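Local coordinates for protein Lmaj004091aaa (Leishmania major, PDB 1XTP) that probably methylates the N-terminal alpha-amino group of proteins that begin with an X-Pro-Lys sequence, taking the methyl groups from S-adenosyl-L-methionine, at residues K35-G40 with K47-K52; A174-F179 with I193-N198. One frame throughout, in Å; residues are numbered along the deposited sequence.

Interaction 1: K35-G40 with K47-K52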
loop_
_atom_site.group_PDB
_atom_site.type_symbol
_atom_site.label_atom_id
_atom_site.label_comp_id
_atom_site.label_asym_id
_atom_site.label_seq_id
_atom_site.Cartn_x
_atom_site.Cartn_y
_atom_site.Cartn_z
ATOM N N LYS A 35 18.428 -1.896 10.561
ATOM C CA LYS A 35 19.319 -1.399 11.608
ATOM C C LYS A 35 19.901 -0.048 11.213
ATOM O O LYS A 35 20.128 0.795 12.068
ATOM C CB LYS A 35 20.434 -2.407 11.925
ATOM C CG LYS A 35 19.986 -3.531 12.844
ATOM C CD LYS A 35 20.960 -4.709 12.872
ATOM C CE LYS A 35 22.185 -4.446 13.731
ATOM N NZ LYS A 35 23.081 -5.652 13.757
ATOM N N ALA A 36 20.118 0.167 9.914
ATOM C CA ALA A 36 20.631 1.455 9.419
ATOM C C ALA A 36 19.543 2.529 9.356
ATOM O O ALA A 36 19.774 3.695 9.690
ATOM C CB ALA A 36 21.274 1.281 8.034
ATOM N N GLU A 37 18.355 2.137 8.931
ATOM C CA GLU A 37 17.317 3.091 8.618
ATOM C C GLU A 37 16.381 3.438 9.780
ATOM O O GLU A 37 15.681 4.449 9.697
ATOM C CB GLU A 37 16.475 2.557 7.443
ATOM C CG GLU A 37 17.191 2.592 6.115
ATOM C CD GLU A 37 17.345 4.006 5.541
ATOM O OE1 GLU A 37 16.423 4.846 5.707
ATOM O OE2 GLU A 37 18.390 4.271 4.906
ATOM N N LEU A 38 16.307 2.593 10.811
ATOM C CA LEU A 38 15.302 2.767 11.871
ATOM C C LEU A 38 15.911 3.292 13.169
ATOM O O LEU A 38 15.558 2.856 14.244
ATOM C CB LEU A 38 14.549 1.463 12.146
ATOM C CG LEU A 38 13.794 0.847 10.966
ATOM C CD1 LEU A 38 12.920 -0.261 11.451
ATOM C CD2 LEU A 38 12.962 1.891 10.219
ATOM N N THR A 39 16.790 4.265 13.056
ATOM C CA THR A 39 17.407 4.886 14.215
ATOM C C THR A 39 16.564 6.060 14.741
ATOM O O THR A 39 15.806 6.705 14.004
ATOM C CB THR A 39 18.801 5.417 13.865
ATOM O OG1 THR A 39 18.693 6.367 12.793
ATOM C CG2 THR A 39 19.720 4.277 13.426
ATOM N N GLY A 40 16.710 6.326 16.030
ATOM C CA GLY A 40 16.102 7.485 16.666
ATOM C C GLY A 40 14.597 7.454 16.727
ATOM O O GLY A 40 13.970 6.397 16.646
ATOM N N LYS A 47 15.070 12.998 10.422
ATOM C CA LYS A 47 15.868 11.820 10.736
ATOM C C LYS A 47 15.082 10.524 10.791
ATOM O O LYS A 47 15.672 9.450 10.861
ATOM C CB LYS A 47 16.551 12.034 12.076
ATOM C CG LYS A 47 17.497 13.225 12.082
ATOM C CD LYS A 47 18.347 13.229 13.327
ATOM C CE LYS A 47 19.105 14.547 13.483
ATOM N NZ LYS A 47 20.019 14.489 14.663
ATOM N N GLY A 48 13.759 10.620 10.760
ATOM C CA GLY A 48 12.906 9.505 11.082
ATOM C C GLY A 48 12.401 8.834 9.822
ATOM O O GLY A 48 11.981 9.511 8.894
ATOM N N TRP A 49 12.452 7.507 9.802
ATOM C CA TRP A 49 11.955 6.709 8.669
ATOM C C TRP A 49 10.552 7.140 8.235
ATOM O O TRP A 49 10.303 7.419 7.054
ATOM C CB TRP A 49 11.955 5.243 9.056
ATOM C CG TRP A 49 11.202 4.397 8.132
ATOM C CD1 TRP A 49 9.929 3.957 8.290
ATOM C CD2 TRP A 49 11.655 3.898 6.877
ATOM N NE1 TRP A 49 9.544 3.226 7.206
ATOM C CE2 TRP A 49 10.585 3.169 6.314
ATOM C CE3 TRP A 49 12.852 4.028 6.148
ATOM C CZ2 TRP A 49 10.677 2.546 5.078
ATOM C CZ3 TRP A 49 12.947 3.408 4.907
ATOM C CH2 TRP A 49 11.867 2.674 4.384
ATOM N N TYR A 50 9.633 7.190 9.203
ATOM C CA TYR A 50 8.271 7.645 8.954
ATOM C C TYR A 50 8.181 9.150 8.820
ATOM O O TYR A 50 7.508 9.639 7.915
ATOM C CB TYR A 50 7.314 7.179 10.069
ATOM C CG TYR A 50 7.011 5.723 10.026
ATOM C CD1 TYR A 50 6.307 5.168 8.950
ATOM C CD2 TYR A 50 7.400 4.885 11.056
ATOM C CE1 TYR A 50 6.031 3.818 8.911
ATOM C CE2 TYR A 50 7.127 3.539 11.029
ATOM C CZ TYR A 50 6.441 3.006 9.946
ATOM O OH TYR A 50 6.158 1.670 9.912
ATOM N N GLY A 51 8.868 9.883 9.711
ATOM C CA GLY A 51 8.802 11.326 9.716
ATOM C C GLY A 51 9.239 11.981 8.420
ATOM O O GLY A 51 8.663 12.973 7.978
ATOM N N LYS A 52 10.292 11.448 7.828
ATOM C CA LYS A 52 10.802 11.974 6.563
ATOM C C LYS A 52 9.794 11.810 5.416
ATOM O O LYS A 52 9.744 12.624 4.485
ATOM C CB LYS A 52 12.098 11.250 6.205
ATOM C CG LYS A 52 13.265 11.609 7.087
ATOM C CD LYS A 52 14.500 10.868 6.657
ATOM C CE LYS A 52 14.659 9.534 7.383
ATOM N NZ LYS A 52 15.965 8.887 7.026
HETATM O O HOH W 1 14.546 6.222 11.582
HETATM O O HOH W 2 15.427 6.449 7.974
#
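Leu38, the first residue to leave helical backbone angles after helix 30-37, faces Trp49 of the 47-52 segment, with their CA atoms 6.1 Å apart and no direct hydrogen bond between the segments. The turn between helices 30-37 and 49-58 belongs to the N-terminal part of an NTM1-family methyltransferase and is held by one aromatic side chain and two bridging waters. CD2 of Leu38 makes an off-centre CH-pi contact with the five-membered ring of Trp49, 4.2 Å from its centroid and 30° off the normal. With CG anti to the backbone N (chi1 167°), the indole extends toward helix 30-37, and its six-membered rim meets Glu37: OE1 lies near the ring plane, 3.7 Å from CE3, the carboxylate turned 74° to the indole. NE1 is bonded to the carbonyl of Tyr170, which should limit the ring's rotation, while OE2 of Glu37 forms a salt bridge with Lys209. One water accepts from Trp49 N and may divide its protons among the carbonyls of Glu37 and Thr39 and other acceptors. Glu37 OE1 and Lys52 NZ are too far apart for a salt bridge; a second water joins them, accepting from Lys52 NZ at 2.7 Å and donating to Glu37 OE1 at 2.9 Å.

Interaction 2: A174-F179 with I193-N198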
loop_
_atom_site.group_PDB
_atom_site.type_symbol
_atom_site.label_atom_id
_atom_site.label_comp_id
_atom_site.label_asym_id
_atom_site.label_seq_id
_atom_site.Cartn_x
_atom_site.Cartn_y
_atom_site.Cartn_z
ATOM N N ALA A 174 8.340 -4.744 9.948
ATOM C CA ALA A 174 7.685 -5.048 11.203
ATOM C C ALA A 174 6.263 -4.510 11.224
ATOM O O ALA A 174 5.348 -5.213 11.644
ATOM C CB ALA A 174 8.484 -4.462 12.396
ATOM N N ASP A 175 6.082 -3.259 10.782
ATOM C CA ASP A 175 4.771 -2.613 10.809
ATOM C C ASP A 175 3.861 -3.100 9.681
ATOM O O ASP A 175 2.651 -3.090 9.845
ATOM C CB ASP A 175 4.912 -1.097 10.781
ATOM C CG ASP A 175 5.434 -0.541 12.103
ATOM O OD1 ASP A 175 5.409 -1.274 13.113
ATOM O OD2 ASP A 175 5.869 0.624 12.138
ATOM N N PHE A 176 4.467 -3.520 8.571
ATOM C CA PHE A 176 3.788 -4.159 7.426
ATOM C C PHE A 176 3.155 -5.438 7.950
ATOM O O PHE A 176 1.952 -5.647 7.814
ATOM C CB PHE A 176 4.819 -4.458 6.320
ATOM C CG PHE A 176 4.238 -5.005 5.014
ATOM C CD1 PHE A 176 3.654 -6.275 4.953
ATOM C CD2 PHE A 176 4.321 -4.258 3.838
ATOM C CE1 PHE A 176 3.138 -6.777 3.766
ATOM C CE2 PHE A 176 3.825 -4.779 2.608
ATOM C CZ PHE A 176 3.227 -6.017 2.581
ATOM N N VAL A 177 3.964 -6.277 8.603
ATOM C CA VAL A 177 3.444 -7.501 9.185
ATOM C C VAL A 177 2.270 -7.219 10.135
ATOM O O VAL A 177 1.178 -7.772 9.950
ATOM C CB VAL A 177 4.568 -8.340 9.861
ATOM C CG1 VAL A 177 3.985 -9.505 10.696
ATOM C CG2 VAL A 177 5.521 -8.882 8.798
ATOM N N LYS A 178 2.494 -6.366 11.134
ATOM C CA LYS A 178 1.445 -5.951 12.079
ATOM C C LYS A 178 0.184 -5.443 11.408
ATOM O O LYS A 178 -0.923 -5.847 11.768
ATOM C CB LYS A 178 1.959 -4.846 13.017
ATOM C CG LYS A 178 2.783 -5.368 14.179
ATOM C CD LYS A 178 3.803 -4.330 14.688
ATOM N N PHE A 179 0.347 -4.543 10.450
ATOM C CA PHE A 179 -0.795 -3.898 9.843
ATOM C C PHE A 179 -1.651 -4.858 9.020
ATOM O O PHE A 179 -2.860 -4.751 9.050
ATOM C CB PHE A 179 -0.380 -2.720 8.972
ATOM C CG PHE A 179 -1.541 -1.930 8.470
ATOM C CD1 PHE A 179 -2.353 -1.244 9.359
ATOM C CD2 PHE A 179 -1.853 -1.908 7.115
ATOM C CE1 PHE A 179 -3.448 -0.534 8.898
ATOM C CE2 PHE A 179 -2.929 -1.193 6.645
ATOM C CZ PHE A 179 -3.737 -0.513 7.527
ATOM N N ILE A 193 -8.322 -8.041 1.603
ATOM C CA ILE A 193 -7.370 -6.935 1.424
ATOM C C ILE A 193 -7.030 -6.864 -0.050
ATOM O O ILE A 193 -6.574 -7.835 -0.621
ATOM C CB ILE A 193 -6.057 -7.121 2.205
ATOM C CG1 ILE A 193 -6.306 -7.127 3.707
ATOM C CG2 ILE A 193 -5.104 -5.986 1.916
ATOM C CD1 ILE A 193 -5.229 -7.821 4.496
ATOM N N PHE A 194 -7.251 -5.711 -0.668
ATOM C CA PHE A 194 -6.742 -5.471 -2.004
ATOM C C PHE A 194 -5.408 -4.697 -1.913
ATOM O O PHE A 194 -5.390 -3.505 -1.628
ATOM C CB PHE A 194 -7.758 -4.698 -2.812
ATOM C CG PHE A 194 -7.295 -4.337 -4.194
ATOM C CD1 PHE A 194 -7.215 -5.300 -5.195
ATOM C CD2 PHE A 194 -6.984 -3.019 -4.510
ATOM C CE1 PHE A 194 -6.818 -4.950 -6.481
ATOM C CE2 PHE A 194 -6.591 -2.669 -5.797
ATOM C CZ PHE A 194 -6.508 -3.642 -6.783
ATOM N N PHE A 195 -4.307 -5.394 -2.182
ATOM C CA PHE A 195 -2.965 -4.822 -2.077
ATOM C C PHE A 195 -2.377 -4.645 -3.469
ATOM O O PHE A 195 -2.187 -5.617 -4.187
ATOM C CB PHE A 195 -2.086 -5.733 -1.219
ATOM C CG PHE A 195 -0.643 -5.289 -1.115
ATOM C CD1 PHE A 195 -0.311 -3.951 -0.905
ATOM C CD2 PHE A 195 0.383 -6.227 -1.190
ATOM C CE1 PHE A 195 1.016 -3.563 -0.787
ATOM C CE2 PHE A 195 1.704 -5.857 -1.075
ATOM C CZ PHE A 195 2.030 -4.523 -0.858
ATOM N N LYS A 196 -2.134 -3.392 -3.855
ATOM C CA LYS A 196 -1.595 -3.061 -5.176
ATOM C C LYS A 196 -0.340 -2.223 -5.017
ATOM O O LYS A 196 -0.379 -1.154 -4.431
ATOM C CB LYS A 196 -2.614 -2.292 -6.018
ATOM C CG LYS A 196 -2.312 -2.283 -7.520
ATOM C CD LYS A 196 -3.567 -1.923 -8.329
ATOM C CE LYS A 196 -3.347 -2.004 -9.834
ATOM N NZ LYS A 196 -4.510 -1.468 -10.589
ATOM N N GLU A 197 0.765 -2.700 -5.581
ATOM C CA GLU A 197 2.053 -2.084 -5.323
ATOM C C GLU A 197 3.070 -2.383 -6.419
ATOM O O GLU A 197 2.970 -3.407 -7.120
ATOM C CB GLU A 197 2.613 -2.602 -3.990
ATOM C CG GLU A 197 3.693 -1.714 -3.410
ATOM C CD GLU A 197 3.318 -0.242 -3.483
ATOM O OE1 GLU A 197 2.486 0.204 -2.645
ATOM O OE2 GLU A 197 3.869 0.458 -4.370
ATOM N N ASN A 198 4.056 -1.491 -6.524
ATOM C CA ASN A 198 5.238 -1.709 -7.321
ATOM C C ASN A 198 6.033 -2.907 -6.786
ATOM O O ASN A 198 6.151 -3.110 -5.578
ATOM C CB ASN A 198 6.115 -0.454 -7.351
ATOM C CG ASN A 198 5.462 0.714 -8.105
ATOM O OD1 ASN A 198 4.444 0.560 -8.773
ATOM N ND2 ASN A 198 6.090 1.877 -8.030
#
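Phe176 and Phe195 carry this contact alone, reaching toward each other from opposite directions between helix 173-186 and strand 191-198. The tight part is small: CE2 and CZ at the far end of the Phe176 ring come up to CZ of Phe195, and Phe176 CE2 is 3.9 Å from Phe195 CZ. The rings form an offset edge-to-face (T-shaped) pair, with the edge of Phe176 turned to the face of Phe195, the centroids 5.7 Å apart and the planes at 79°. The offset brings the Phe176 atoms nearest to CZ and CE2 of Phe195. In both residues CG is anti to the backbone N (chi1 -175° and 176°), an extended setting that lets the rings span backbones whose nearest CA atoms, those of Phe176 and Phe195, are still 11.7 Å apart. Here a helix packs on the central sheet of the Rossmann-like methyltransferase fold: strand 191-198 lies between the parallel strand 159-165 and the antiparallel strand 248-253, and helix 173-186 forms the connection from the first of these. Phe180 joins the aromatic cluster, stacked on Phe176 and edge-to-face with Phe195, while Tyr221 of helix 218-228 meets Phe195 in another edge-to-face pair. In contrast to this buried core, Ala174 and Lys178 lie on the exposed side of the helix, and the Lys178 chain is modelled only as far as CD.

Interactions 1 and 2 follow one another along the chain, their centres about 19 Å apart, and meet through one polar pair: Tyr50 OH of helix 49-58 lies 2.5 Å from Asp175 OD2 on helix 173-186, a probable hydrogen bond. The segment carrying Phe176 thus faces the sheet with one side chain and helix 49-58 with another. Both contacts stand back from the bound S-adenosyl-L-homoselenocysteine: the side chain of Trp49 is about 7 Å from it and that of Phe195 about 10 Å. Phe195 is also about 7 Å, side chain to side chain, from Gln165, a predicted S-adenosyl-L-methionine-binding residue.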